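Local coordinates for protein DNA ligase (Archaeoglobus fulgidus, PDB 3GDE) that probably seals nicks in double-stranded DNA during replication, recombination and repair, joining a 3'-hydroxyl to a 5'-phosphate at the expense of ATP, at residues L462-V467 against Y516-A521. Numbering follows the deposited sequence.
Sequences LKVGRV and YESGYA
Y516 lays its ring along strand 461-467 of the C-terminal OB-fold domain, against V464 and G465, which form a classic beta bulge opposite L451 of strand 446-454. The ring has V464 N over one face, while Y516 CE2 comes 3.5 Å from G465 CA. With CG anti to the carbonyl carbon (chi1 -58°), the ring extends along the strand, and K463 crosses it obliquely, K463 CB 3.6 Å from Y516 CD1. Replacing Y516 with an alanine is likely to strip the aromatic cover from the backbone of V464 and G465 and from the aliphatic part of K463. K463 then runs on to a salt bridge with E450 on strand 446-454. E517 instead meets the start of K463: E517 OE1 takes a weak bond from K463 N (3.3 Å, 157°) and lies against K463 CB. Y516 to G519 form a type I turn, closed by G519 N to Y516 O at 2.9 Å. The turn brings S518 over L462, with S518 CB 3.7 Å from L462 CB. S518 OG also accepts from Y520 N (3.1 Å), an ST turn, and donates to K463 O at 2.6 Å, in the carbonyl plane with a C=O...OG angle of 153°.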
loop_
_atom_site.group_PDB
_atom_site.type_symbol
_atom_site.label_atom_id
_atom_site.label_comp_id
_atom_site.label_asym_id
_atom_site.label_seq_id
_atom_site.Cartn_x
_atom_site.Cartn_y
_atom_site.Cartn_z
ATOM N N LEU A 462 -15.094 1.292 2.963
ATOM C CA LEU A 462 -16.485 1.339 2.538
ATOM C C LEU A 462 -16.858 0.035 1.828
ATOM O O LEU A 462 -16.258 -0.325 0.803
ATOM C CB LEU A 462 -16.746 2.564 1.645
ATOM C CG LEU A 462 -16.214 3.936 2.100
ATOM C CD1 LEU A 462 -16.512 5.026 1.078
ATOM C CD2 LEU A 462 -16.791 4.331 3.445
ATOM N N LYS A 463 -17.837 -0.673 2.396
ATOM C CA LYS A 463 -18.319 -1.941 1.843
ATOM C C LYS A 463 -18.807 -1.792 0.414
ATOM O O LYS A 463 -19.415 -0.793 0.048
ATOM C CB LYS A 463 -19.427 -2.554 2.697
ATOM C CG LYS A 463 -18.919 -3.412 3.832
ATOM C CD LYS A 463 -19.906 -4.536 4.139
ATOM C CE LYS A 463 -19.611 -5.165 5.487
ATOM N NZ LYS A 463 -20.552 -6.278 5.797
ATOM N N VAL A 464 -18.547 -2.818 -0.380
ATOM C CA VAL A 464 -18.760 -2.739 -1.808
ATOM C C VAL A 464 -19.363 -4.052 -2.349
ATOM O O VAL A 464 -19.885 -4.104 -3.457
ATOM C CB VAL A 464 -17.436 -2.287 -2.484
ATOM C CG1 VAL A 464 -16.910 -3.283 -3.486
ATOM C CG2 VAL A 464 -17.574 -0.894 -3.049
ATOM N N GLY A 465 -19.320 -5.103 -1.541
ATOM C CA GLY A 465 -19.917 -6.360 -1.949
ATOM C C GLY A 465 -19.553 -7.542 -1.081
ATOM O O GLY A 465 -18.955 -7.390 -0.010
ATOM N N ARG A 466 -19.931 -8.719 -1.568
ATOM C CA ARG A 466 -19.708 -9.979 -0.882
ATOM C C ARG A 466 -19.422 -11.083 -1.893
ATOM O O ARG A 466 -20.108 -11.187 -2.904
ATOM C CB ARG A 466 -20.933 -10.338 -0.050
ATOM C CG ARG A 466 -20.668 -11.448 0.916
ATOM C CD ARG A 466 -21.441 -12.668 0.553
ATOM N NE ARG A 466 -22.754 -12.666 1.186
ATOM C CZ ARG A 466 -23.646 -13.641 1.047
ATOM N NH1 ARG A 466 -23.357 -14.700 0.288
ATOM N NH2 ARG A 466 -24.827 -13.556 1.668
ATOM N N VAL A 467 -18.424 -11.912 -1.597
ATOM C CA VAL A 467 -17.941 -12.920 -2.537
ATOM C C VAL A 467 -17.958 -14.326 -1.927
ATOM O O VAL A 467 -17.591 -14.507 -0.767
ATOM C CB VAL A 467 -16.529 -12.552 -3.120
ATOM C CG1 VAL A 467 -15.445 -12.528 -2.038
ATOM C CG2 VAL A 467 -16.139 -13.483 -4.260
ATOM N N TYR A 516 -24.969 -0.552 0.739
ATOM C CA TYR A 516 -23.700 -0.326 1.417
ATOM C C TYR A 516 -23.347 1.146 1.491
ATOM O O TYR A 516 -23.677 1.940 0.610
ATOM C CB TYR A 516 -22.543 -1.063 0.738
ATOM C CG TYR A 516 -22.676 -2.564 0.611
ATOM C CD1 TYR A 516 -22.811 -3.380 1.737
ATOM C CD2 TYR A 516 -22.612 -3.173 -0.637
ATOM C CE1 TYR A 516 -22.909 -4.765 1.608
ATOM C CE2 TYR A 516 -22.707 -4.542 -0.773
ATOM C CZ TYR A 516 -22.850 -5.332 0.343
ATOM O OH TYR A 516 -22.945 -6.690 0.192
ATOM N N GLU A 517 -22.635 1.472 2.559
ATOM C CA GLU A 517 -22.061 2.784 2.810
ATOM C C GLU A 517 -21.364 3.403 1.589
ATOM O O GLU A 517 -21.394 4.618 1.405
ATOM C CB GLU A 517 -21.088 2.667 3.995
ATOM C CG GLU A 517 -20.073 1.496 3.872
ATOM C CD GLU A 517 -20.456 0.189 4.606
ATOM O OE1 GLU A 517 -19.515 -0.384 5.206
ATOM O OE2 GLU A 517 -21.642 -0.281 4.576
ATOM N N SER A 518 -20.752 2.569 0.753
ATOM C CA SER A 518 -20.020 3.046 -0.422
ATOM C C SER A 518 -20.921 3.673 -1.482
ATOM O O SER A 518 -20.478 4.520 -2.246
ATOM C CB SER A 518 -19.214 1.905 -1.050
ATOM O OG SER A 518 -20.071 0.970 -1.690
ATOM N N GLY A 519 -22.180 3.242 -1.522
ATOM C CA GLY A 519 -23.112 3.636 -2.575
ATOM C C GLY A 519 -23.023 2.747 -3.811
ATOM O O GLY A 519 -23.599 3.062 -4.847
ATOM N N TYR A 520 -22.297 1.634 -3.700
ATOM C CA TYR A 520 -22.031 0.739 -4.832
ATOM C C TYR A 520 -22.075 -0.715 -4.411
ATOM O O TYR A 520 -21.786 -1.047 -3.263
ATOM C CB TYR A 520 -20.676 1.049 -5.487
ATOM C CG TYR A 520 -20.601 2.439 -6.068
ATOM C CD1 TYR A 520 -21.127 2.716 -7.322
ATOM C CD2 TYR A 520 -20.024 3.485 -5.352
ATOM C CE1 TYR A 520 -21.079 4.000 -7.862
ATOM C CE2 TYR A 520 -19.973 4.773 -5.876
ATOM C CZ TYR A 520 -20.504 5.024 -7.135
ATOM O OH TYR A 520 -20.458 6.298 -7.667
ATOM N N ALA A 521 -22.442 -1.581 -5.352
ATOM C CA ALA A 521 -22.455 -3.018 -5.115
ATOM C C ALA A 521 -21.889 -3.754 -6.322
ATOM O O ALA A 521 -22.182 -3.405 -7.470
ATOM C CB ALA A 521 -23.866 -3.494 -4.809
#